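Local coordinates for protein fusolin (Anomala cuprea entomopoxvirus, PDB 4YN1) that forms the crystalline spindles that enhance the virulence of this insect poxvirus, and probably acts on chitin as a lytic polysaccharide monooxygenase, at residues 143-148 / 194-199; 46-51 / 98-103; 23-28 / 40-45. One frame throughout, in Å; residues are numbered along the deposited sequence.

Interaction 1: 143-148 / 194-199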
loop_
_atom_site.group_PDB
_atom_site.type_symbol
_atom_site.label_atom_id
_atom_site.label_comp_id
_atom_site.label_asym_id
_atom_site.label_seq_id
_atom_site.Cartn_x
_atom_site.Cartn_y
_atom_site.Cartn_z
ATOM N N ILE A 143 16.998 11.051 4.697
ATOM C CA ILE A 143 16.364 12.046 5.556
ATOM C C ILE A 143 16.237 13.349 4.808
ATOM O O ILE A 143 17.206 14.068 4.591
ATOM C CB ILE A 143 17.105 12.206 6.897
ATOM C CG1 ILE A 143 17.251 10.866 7.644
ATOM C CG2 ILE A 143 16.377 13.233 7.786
ATOM C CD1 ILE A 143 15.929 10.183 8.061
ATOM N N HIS A 144 15.022 13.617 4.376
ATOM C CA HIS A 144 14.655 14.787 3.617
ATOM C C HIS A 144 13.724 15.578 4.510
ATOM O O HIS A 144 12.609 15.116 4.750
ATOM C CB HIS A 144 13.877 14.343 2.353
ATOM C CG HIS A 144 14.625 13.459 1.402
ATOM N ND1 HIS A 144 15.988 13.605 1.196
ATOM C CD2 HIS A 144 14.154 12.504 0.560
ATOM C CE1 HIS A 144 16.299 12.761 0.224
ATOM N NE2 HIS A 144 15.223 12.064 -0.179
ATOM N N GLU A 145 14.220 16.645 5.129
ATOM C CA GLU A 145 13.449 17.544 5.983
ATOM C C GLU A 145 13.698 18.957 5.442
ATOM O O GLU A 145 14.771 19.212 4.877
ATOM C CB GLU A 145 13.811 17.404 7.469
ATOM C CG GLU A 145 13.371 16.037 8.021
ATOM C CD GLU A 145 13.500 15.777 9.510
ATOM O OE1 GLU A 145 14.106 16.608 10.225
ATOM O OE2 GLU A 145 12.994 14.724 9.963
ATOM N N PRO A 146 12.705 19.841 5.453
ATOM C CA PRO A 146 11.381 19.726 6.079
ATOM C C PRO A 146 10.394 18.914 5.235
ATOM O O PRO A 146 10.491 18.888 4.011
ATOM C CB PRO A 146 10.945 21.197 6.206
ATOM C CG PRO A 146 11.552 21.848 5.036
ATOM C CD PRO A 146 12.906 21.192 4.885
ATOM N N SER A 147 9.458 18.256 5.899
ATOM C CA SER A 147 8.478 17.428 5.216
ATOM C C SER A 147 7.298 17.201 6.124
ATOM O O SER A 147 7.361 17.520 7.318
ATOM C CB SER A 147 9.112 16.084 4.832
ATOM O OG SER A 147 9.350 15.331 6.012
ATOM N N TYR A 148 6.234 16.594 5.581
ATOM C CA TYR A 148 5.047 16.287 6.353
ATOM C C TYR A 148 4.370 15.046 5.810
ATOM O O TYR A 148 4.702 14.589 4.724
ATOM C CB TYR A 148 4.070 17.476 6.445
ATOM C CG TYR A 148 3.419 17.838 5.129
ATOM C CD1 TYR A 148 4.149 18.438 4.115
ATOM C CD2 TYR A 148 2.064 17.597 4.903
ATOM C CE1 TYR A 148 3.547 18.861 2.943
ATOM C CE2 TYR A 148 1.471 17.923 3.682
ATOM C CZ TYR A 148 2.213 18.590 2.715
ATOM O OH TYR A 148 1.718 18.913 1.483
ATOM N N ARG A 194 16.641 5.185 12.556
ATOM C CA ARG A 194 15.609 6.150 12.934
ATOM C C ARG A 194 14.413 6.002 12.006
ATOM O O ARG A 194 14.557 5.636 10.841
ATOM C CB ARG A 194 16.130 7.576 12.829
ATOM C CG ARG A 194 17.241 7.856 13.823
ATOM C CD ARG A 194 17.907 9.189 13.626
ATOM N NE ARG A 194 18.947 9.315 14.648
ATOM C CZ ARG A 194 20.152 8.751 14.595
ATOM N NH1 ARG A 194 20.540 8.093 13.508
ATOM N NH2 ARG A 194 21.000 8.886 15.614
ATOM N N VAL A 195 13.243 6.284 12.529
ATOM C CA VAL A 195 11.979 6.126 11.808
ATOM C C VAL A 195 11.066 7.286 12.097
ATOM O O VAL A 195 11.324 8.069 13.004
ATOM C CB VAL A 195 11.285 4.797 12.238
ATOM C CG1 VAL A 195 12.065 3.566 11.800
ATOM C CG2 VAL A 195 10.994 4.772 13.720
ATOM N N TYR A 196 9.935 7.336 11.399
ATOM C CA TYR A 196 8.844 8.269 11.694
ATOM C C TYR A 196 7.669 7.422 12.150
ATOM O O TYR A 196 7.188 6.572 11.377
ATOM C CB TYR A 196 8.411 9.070 10.473
ATOM C CG TYR A 196 9.465 10.012 9.940
ATOM C CD1 TYR A 196 9.694 11.246 10.541
ATOM C CD2 TYR A 196 10.256 9.661 8.854
ATOM C CE1 TYR A 196 10.673 12.114 10.060
ATOM C CE2 TYR A 196 11.233 10.520 8.367
ATOM C CZ TYR A 196 11.411 11.762 8.950
ATOM O OH TYR A 196 12.352 12.608 8.446
ATOM N N ARG A 197 7.262 7.571 13.412
ATOM C CA ARG A 197 6.115 6.873 13.950
ATOM C C ARG A 197 5.010 7.882 14.173
ATOM O O ARG A 197 5.267 8.986 14.638
ATOM C CB ARG A 197 6.410 6.111 15.249
ATOM C CG ARG A 197 7.372 4.936 15.056
ATOM C CD ARG A 197 7.444 4.013 16.287
ATOM N NE ARG A 197 7.882 4.758 17.459
ATOM C CZ ARG A 197 9.134 4.872 17.900
ATOM N NH1 ARG A 197 10.121 4.195 17.319
ATOM N NH2 ARG A 197 9.406 5.648 18.934
ATOM N N MET A 198 3.788 7.534 13.815
ATOM C CA MET A 198 2.660 8.463 13.982
ATOM C C MET A 198 1.418 7.657 14.332
ATOM O O MET A 198 1.234 6.547 13.833
ATOM C CB MET A 198 2.459 9.340 12.714
ATOM C CG MET A 198 2.099 8.562 11.472
ATOM S SD MET A 198 2.705 9.183 9.913
ATOM C CE MET A 198 4.453 8.541 9.970
ATOM N N ILE A 199 0.593 8.183 15.225
ATOM C CA ILE A 199 -0.640 7.515 15.616
ATOM C C ILE A 199 -1.701 7.928 14.637
ATOM O O ILE A 199 -2.090 9.096 14.606
ATOM C CB ILE A 199 -1.091 7.824 17.084
ATOM C CG1 ILE A 199 0.039 7.519 18.113
ATOM C CG2 ILE A 199 -2.373 7.029 17.419
ATOM C CD1 ILE A 199 0.542 6.171 18.078
#

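Interaction 2: 46-51 / 98-103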
loop_
_atom_site.group_PDB
_atom_site.type_symbol
_atom_site.label_atom_id
_atom_site.label_comp_id
_atom_site.label_asym_id
_atom_site.label_seq_id
_atom_site.Cartn_x
_atom_site.Cartn_y
_atom_site.Cartn_z
ATOM N N LEU A 46 7.109 -6.315 -23.155
ATOM C CA LEU A 46 7.199 -7.196 -24.327
ATOM C C LEU A 46 6.162 -6.815 -25.360
ATOM O O LEU A 46 6.475 -6.816 -26.548
ATOM C CB LEU A 46 6.999 -8.660 -23.958
ATOM C CG LEU A 46 8.057 -9.273 -23.102
ATOM C CD1 LEU A 46 7.707 -10.682 -22.800
ATOM C CD2 LEU A 46 9.435 -9.156 -23.741
ATOM N N SER A 47 4.934 -6.459 -24.916
ATOM C CA SER A 47 3.861 -6.046 -25.836
ATOM C C SER A 47 4.179 -4.752 -26.582
ATOM O O SER A 47 3.616 -4.538 -27.650
ATOM C CB SER A 47 2.519 -5.925 -25.110
ATOM O OG SER A 47 2.372 -4.708 -24.396
ATOM N N GLU A 48 5.026 -3.862 -25.998
ATOM C CA GLU A 48 5.428 -2.593 -26.620
ATOM C C GLU A 48 6.698 -2.714 -27.497
ATOM O O GLU A 48 7.151 -1.708 -28.043
ATOM C CB GLU A 48 5.625 -1.502 -25.564
ATOM C CG GLU A 48 4.325 -1.080 -24.916
ATOM C CD GLU A 48 4.424 0.057 -23.920
ATOM O OE1 GLU A 48 5.453 0.771 -23.908
ATOM O OE2 GLU A 48 3.443 0.263 -23.173
ATOM N N GLY A 49 7.227 -3.925 -27.653
ATOM C CA GLY A 49 8.392 -4.192 -28.484
ATOM C C GLY A 49 9.722 -4.163 -27.768
ATOM O O GLY A 49 10.759 -3.981 -28.408
ATOM N N GLY A 50 9.703 -4.385 -26.452
ATOM C CA GLY A 50 10.918 -4.447 -25.672
ATOM C C GLY A 50 11.440 -5.858 -25.661
ATOM O O GLY A 50 10.684 -6.824 -25.849
ATOM N N SER A 51 12.740 -5.992 -25.413
ATOM C CA SER A 51 13.365 -7.301 -25.297
ATOM C C SER A 51 13.034 -7.882 -23.935
ATOM O O SER A 51 12.579 -7.158 -23.039
ATOM C CB SER A 51 14.882 -7.175 -25.403
ATOM O OG SER A 51 15.363 -6.222 -24.474
ATOM N N ASP A 98 4.164 5.389 -14.761
ATOM C CA ASP A 98 3.702 4.530 -15.854
ATOM C C ASP A 98 4.523 4.671 -17.145
ATOM O O ASP A 98 3.977 4.507 -18.229
ATOM C CB ASP A 98 2.207 4.803 -16.116
ATOM C CG ASP A 98 1.919 6.207 -16.658
ATOM O OD1 ASP A 98 2.784 7.085 -16.525
ATOM O OD2 ASP A 98 0.792 6.443 -17.127
ATOM N N THR A 99 5.830 4.925 -17.037
ATOM C CA THR A 99 6.700 5.043 -18.218
ATOM C C THR A 99 7.898 4.133 -18.084
ATOM O O THR A 99 8.885 4.542 -17.483
ATOM C CB THR A 99 7.114 6.514 -18.366
ATOM O OG1 THR A 99 7.718 6.940 -17.152
ATOM C CG2 THR A 99 5.949 7.407 -18.667
ATOM N N TRP A 100 7.834 2.898 -18.602
ATOM C CA TRP A 100 8.952 1.963 -18.448
ATOM C C TRP A 100 10.268 2.443 -19.063
ATOM O O TRP A 100 11.313 2.034 -18.590
ATOM C CB TRP A 100 8.607 0.552 -18.975
ATOM C CG TRP A 100 8.565 0.409 -20.472
ATOM C CD1 TRP A 100 7.458 0.478 -21.273
ATOM C CD2 TRP A 100 9.644 -0.033 -21.319
ATOM N NE1 TRP A 100 7.803 0.205 -22.578
ATOM C CE2 TRP A 100 9.137 -0.116 -22.633
ATOM C CE3 TRP A 100 11.007 -0.309 -21.103
ATOM C CZ2 TRP A 100 9.939 -0.465 -23.723
ATOM C CZ3 TRP A 100 11.799 -0.664 -22.187
ATOM C CH2 TRP A 100 11.263 -0.724 -23.481
ATOM N N ARG A 101 10.217 3.296 -20.102
ATOM C CA ARG A 101 11.430 3.785 -20.770
ATOM C C ARG A 101 12.079 4.943 -20.063
ATOM O O ARG A 101 13.200 5.281 -20.429
ATOM C CB ARG A 101 11.101 4.248 -22.198
ATOM C CG ARG A 101 10.472 3.194 -23.073
ATOM C CD ARG A 101 10.081 3.804 -24.409
ATOM N NE ARG A 101 9.513 2.811 -25.322
ATOM C CZ ARG A 101 10.214 1.929 -26.034
ATOM N NH1 ARG A 101 11.544 1.895 -25.948
ATOM N NH2 ARG A 101 9.594 1.065 -26.827
ATOM N N ILE A 102 11.381 5.610 -19.111
ATOM C CA ILE A 102 11.929 6.793 -18.441
ATOM C C ILE A 102 12.115 6.537 -16.948
ATOM O O ILE A 102 11.124 6.335 -16.232
ATOM C CB ILE A 102 11.003 8.005 -18.731
ATOM C CG1 ILE A 102 10.896 8.234 -20.268
ATOM C CG2 ILE A 102 11.507 9.265 -18.012
ATOM C CD1 ILE A 102 9.998 9.358 -20.707
ATOM N N ARG A 103 13.385 6.517 -16.492
ATOM C CA ARG A 103 13.733 6.314 -15.091
ATOM C C ARG A 103 14.489 7.540 -14.573
ATOM O O ARG A 103 15.475 7.934 -15.207
ATOM C CB ARG A 103 14.642 5.124 -14.958
ATOM C CG ARG A 103 13.975 3.839 -15.318
ATOM C CD ARG A 103 15.008 2.768 -15.286
ATOM N NE ARG A 103 14.425 1.498 -15.680
ATOM C CZ ARG A 103 15.072 0.344 -15.686
ATOM N NH1 ARG A 103 16.348 0.285 -15.321
ATOM N NH2 ARG A 103 14.455 -0.759 -16.067
#

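Interaction 3: 23-28 / 40-45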
loop_
_atom_site.group_PDB
_atom_site.type_symbol
_atom_site.label_atom_id
_atom_site.label_comp_id
_atom_site.label_asym_id
_atom_site.label_seq_id
_atom_site.Cartn_x
_atom_site.Cartn_y
_atom_site.Cartn_z
ATOM N N PRO A 23 14.158 -16.630 -12.294
ATOM C CA PRO A 23 14.230 -16.358 -13.729
ATOM C C PRO A 23 13.645 -14.989 -14.063
ATOM O O PRO A 23 12.846 -14.439 -13.290
ATOM C CB PRO A 23 13.373 -17.482 -14.355
ATOM C CG PRO A 23 13.325 -18.543 -13.327
ATOM C CD PRO A 23 13.287 -17.782 -12.031
ATOM N N PRO A 24 13.995 -14.438 -15.227
ATOM C CA PRO A 24 13.459 -13.120 -15.590
ATOM C C PRO A 24 11.937 -13.040 -15.757
ATOM O O PRO A 24 11.405 -11.948 -15.636
ATOM C CB PRO A 24 14.213 -12.733 -16.878
ATOM C CG PRO A 24 15.086 -13.893 -17.238
ATOM C CD PRO A 24 14.884 -15.002 -16.273
ATOM N N GLU A 25 11.240 -14.167 -15.982
ATOM C CA GLU A 25 9.789 -14.180 -16.152
ATOM C C GLU A 25 8.986 -14.007 -14.827
ATOM O O GLU A 25 7.767 -13.911 -14.904
ATOM C CB GLU A 25 9.325 -15.479 -16.865
ATOM C CG GLU A 25 9.890 -15.623 -18.281
ATOM C CD GLU A 25 11.326 -16.118 -18.386
ATOM O OE1 GLU A 25 11.904 -16.490 -17.339
ATOM O OE2 GLU A 25 11.903 -16.044 -19.496
ATOM N N GLY A 26 9.638 -13.998 -13.663
ATOM C CA GLY A 26 8.972 -13.836 -12.363
ATOM C C GLY A 26 8.446 -15.111 -11.735
ATOM O O GLY A 26 7.721 -15.067 -10.736
ATOM N N THR A 27 8.806 -16.277 -12.314
ATOM C CA THR A 27 8.326 -17.566 -11.842
ATOM C C THR A 27 8.798 -17.979 -10.458
ATOM O O THR A 27 8.159 -18.845 -9.865
ATOM C CB THR A 27 8.539 -18.633 -12.929
ATOM O OG1 THR A 27 9.891 -18.597 -13.337
ATOM C CG2 THR A 27 7.682 -18.376 -14.151
ATOM N N ASN A 28 9.855 -17.351 -9.889
ATOM C CA ASN A 28 10.272 -17.672 -8.529
ATOM C C ASN A 28 9.644 -16.730 -7.487
ATOM O O ASN A 28 9.998 -16.830 -6.322
ATOM C CB ASN A 28 11.803 -17.675 -8.403
ATOM C CG ASN A 28 12.452 -19.009 -8.679
ATOM O OD1 ASN A 28 11.801 -20.049 -8.772
ATOM N ND2 ASN A 28 13.764 -19.009 -8.783
ATOM N N TYR A 40 2.743 -8.459 -15.024
ATOM C CA TYR A 40 1.999 -7.425 -15.732
ATOM C C TYR A 40 2.965 -6.455 -16.417
ATOM O O TYR A 40 2.812 -6.113 -17.600
ATOM C CB TYR A 40 1.102 -6.676 -14.722
ATOM C CG TYR A 40 0.303 -5.557 -15.323
ATOM C CD1 TYR A 40 -0.945 -5.799 -15.886
ATOM C CD2 TYR A 40 0.827 -4.275 -15.424
ATOM C CE1 TYR A 40 -1.650 -4.799 -16.529
ATOM C CE2 TYR A 40 0.110 -3.251 -16.037
ATOM C CZ TYR A 40 -1.120 -3.529 -16.614
ATOM O OH TYR A 40 -1.834 -2.558 -17.260
ATOM N N VAL A 41 3.942 -5.978 -15.665
ATOM C CA VAL A 41 4.910 -5.022 -16.225
ATOM C C VAL A 41 5.795 -5.714 -17.260
ATOM O O VAL A 41 6.075 -5.150 -18.318
ATOM C CB VAL A 41 5.732 -4.353 -15.098
ATOM C CG1 VAL A 41 6.869 -3.507 -15.669
ATOM C CG2 VAL A 41 4.810 -3.502 -14.240
ATOM N N PHE A 42 6.230 -6.919 -16.941
ATOM C CA PHE A 42 7.083 -7.715 -17.833
ATOM C C PHE A 42 6.354 -7.891 -19.174
ATOM O O PHE A 42 6.899 -7.537 -20.213
ATOM C CB PHE A 42 7.380 -9.060 -17.194
ATOM C CG PHE A 42 8.323 -9.949 -17.975
ATOM C CD1 PHE A 42 9.698 -9.833 -17.824
ATOM C CD2 PHE A 42 7.835 -10.933 -18.822
ATOM C CE1 PHE A 42 10.568 -10.701 -18.502
ATOM C CE2 PHE A 42 8.708 -11.756 -19.545
ATOM C CZ PHE A 42 10.062 -11.631 -19.385
ATOM N N ASN A 43 5.089 -8.361 -19.135
ATOM C CA ASN A 43 4.291 -8.531 -20.354
ATOM C C ASN A 43 3.922 -7.220 -21.049
ATOM O O ASN A 43 3.817 -7.196 -22.282
ATOM C CB ASN A 43 3.047 -9.362 -20.074
ATOM C CG ASN A 43 3.371 -10.789 -19.811
ATOM O OD1 ASN A 43 4.481 -11.252 -20.041
ATOM N ND2 ASN A 43 2.419 -11.518 -19.307
ATOM N N LYS A 44 3.788 -6.124 -20.311
ATOM C CA LYS A 44 3.523 -4.814 -20.917
ATOM C C LYS A 44 4.741 -4.390 -21.754
ATOM O O LYS A 44 4.577 -3.936 -22.890
ATOM C CB LYS A 44 3.238 -3.760 -19.843
ATOM C CG LYS A 44 2.828 -2.387 -20.331
ATOM C CD LYS A 44 2.356 -1.547 -19.134
ATOM C CE LYS A 44 2.261 -0.075 -19.424
ATOM N NZ LYS A 44 1.814 0.666 -18.215
ATOM N N VAL A 45 5.953 -4.557 -21.217
ATOM C CA VAL A 45 7.144 -4.160 -21.957
ATOM C C VAL A 45 7.295 -4.994 -23.242
ATOM O O VAL A 45 7.583 -4.422 -24.287
ATOM C CB VAL A 45 8.414 -4.203 -21.087
ATOM C CG1 VAL A 45 9.678 -4.043 -21.940
ATOM C CG2 VAL A 45 8.353 -3.141 -19.995
#

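Interaction 1: 143-148 / 194-199
At one end of the beta-sandwich core of this monooxygenase-like domain, Y196 of strand 194-203 reaches across to E145 in the loop that leads into strand 147-154. The two strands belong to different sheets of the sandwich, so the segments meet through side chains and no backbone pairing joins them. E145 and Y196 approach from opposite directions and end on one hydrogen bond, in which the phenol OH of Y196 gives its proton to OE2 of E145 at 2.7 Å. The acceptor sits at the ring edge, in the plane of the ring, but the bond uses the anti side of OE2, 16° out of the carboxylate plane. Carboxylate and ring planes stand 47° apart. With CG of E145 opposite its own carbonyl carbon (chi1 -68°) and the chain extended beyond it, the carboxylate is carried out to the phenol, and E145 CG itself passes 3.6 Å from Y196 OH. On the apolar side, I143 adds its CG2 methyl, which lies 4.1 Å from Y196 OH. The hydroxyl of a buried tyrosine thus finds its acceptor on an exposed glutamate of the loop. That loop goes on through a cis peptide bond between E145 and P146 before the strand begins. The ring of Y196 also meets those of F149 and W215, and S147 OG bonds to W215 NE1, so both segments meet W215 of strand 209-217. Next to E145, H144 NE2 is hydrogen-bonded to ND1 of the N-terminal H1. A pairing of the N-terminal histidine with a second one at the end of the sandwich is consistent with the copper-binding histidine brace of lytic polysaccharide monooxygenases, here with the two imidazoles bonded directly to each other.

Interaction 2: 46-51 / 98-103
E48 and W100 run alongside one another in opposing senses, the carboxylate at the edge of the indole and its plane 53° from that of the ring. W100 NE1 donates to E48 OE1 at 2.8 Å, with an N-H...O angle of 143°, so the bond is noticeably bent. Seen from the indole the geometry is regular, since OE1 lies almost in the ring plane. Seen from the carboxylate it is not, because the N-H arrives from well above the plane of the acid. W100 holds its CG between the backbone N and the carbonyl carbon (chi1 74°), a choice that swings the indole toward the helix end, while the extended chain of E48 lays its acid along the pyrrole edge. The far rim of the ring meets backbone: W100 CH2 is 4.3 Å from G50 CA, an oblique approach. R101 covers one face of its neighbour's indole, its CG standing 3.5 Å above the ring plane. W100 CZ2 in turn lies 3.3 Å above the plane of the R101 guanidinium, over its centre. E48 O is at the guanidinium edge, 3.9 Å from R101 NH2, too long for a hydrogen bond. R101 NE remains 4.8 Å from E48 OE1, an approach that may give a modest attraction between the opposite charges. Both backbones turn sharply here. T99 to I102 form a type I turn, and helix 32-47 ends in a Schellman motif with G49 at positive phi. W100 also rests on Q54 and A58 of helix 52-64, whose N-cap is S51. The tryptophan therefore fills the corner between a Schellman-ended helix and the N-capped one after it, within a helical insertion that probably corresponds to the variable loop region beside the sandwich of chitin-active monooxygenases.

Interaction 3: 23-28 / 40-45
A CH-pi contact joins E25 to F42. CA of E25 lies over one face of the phenyl group, 4.3 Å from its centroid and 15° off the ring normal, displaced toward the rim. The carbonyl of P24 also lies close: P24 O is 3.2 Å from F42 CE1, obliquely placed, and has a hydrogen-bond partner in the hydroxyl of Y38, one turn earlier on the helix. The phenyl ring reaches the loop because CG of F42 stands opposite its backbone N (chi1 -176°), directing the side chain outward from helix 32-47.

The loop itself is a type I turn from P23 to G26, closed by G26 N to P23 O at 3.3 Å and entered through a cis peptide bond before P23; G26, its last residue, has positive phi. It belongs to the connection between helix 10-17 and helix 32-47, two helices also joined by the C14-C34 disulfide. The turn packs against the helix that follows it in the chain.

Apolar contacts are sparser. The aliphatic part of E25 bends at chi2 (79°), with E25 CG 4.1 Å from F42 CZ, while CB of P24 stands 4.5 Å from F42 CE1. Helix 52-64 completes this packing, A55 touching F42 and A56 touching P24. Polar support comes from Q39, whose side-chain NE2 donates to E25 O.

In the fold
From the N terminus, the chain first closes at interaction 3, where the turn at 23-28 meets helix 32-47 after 11 residues, most of them the helix's own start. The end of that helix enters interaction 2, which closes a 46-residue loop by tying it to the connection between helix 80-87 and strand 120-123. Interaction 1 follows, joining the two sheets at an end of the sandwich across 45 residues. The three lie in series; none nests or crosses. Interactions 2 and 3, centres about 12 Å apart, touch through G50 N and V45 O and through W100 against V45. The centre of interaction 1 lies about 34 Å from each of theirs.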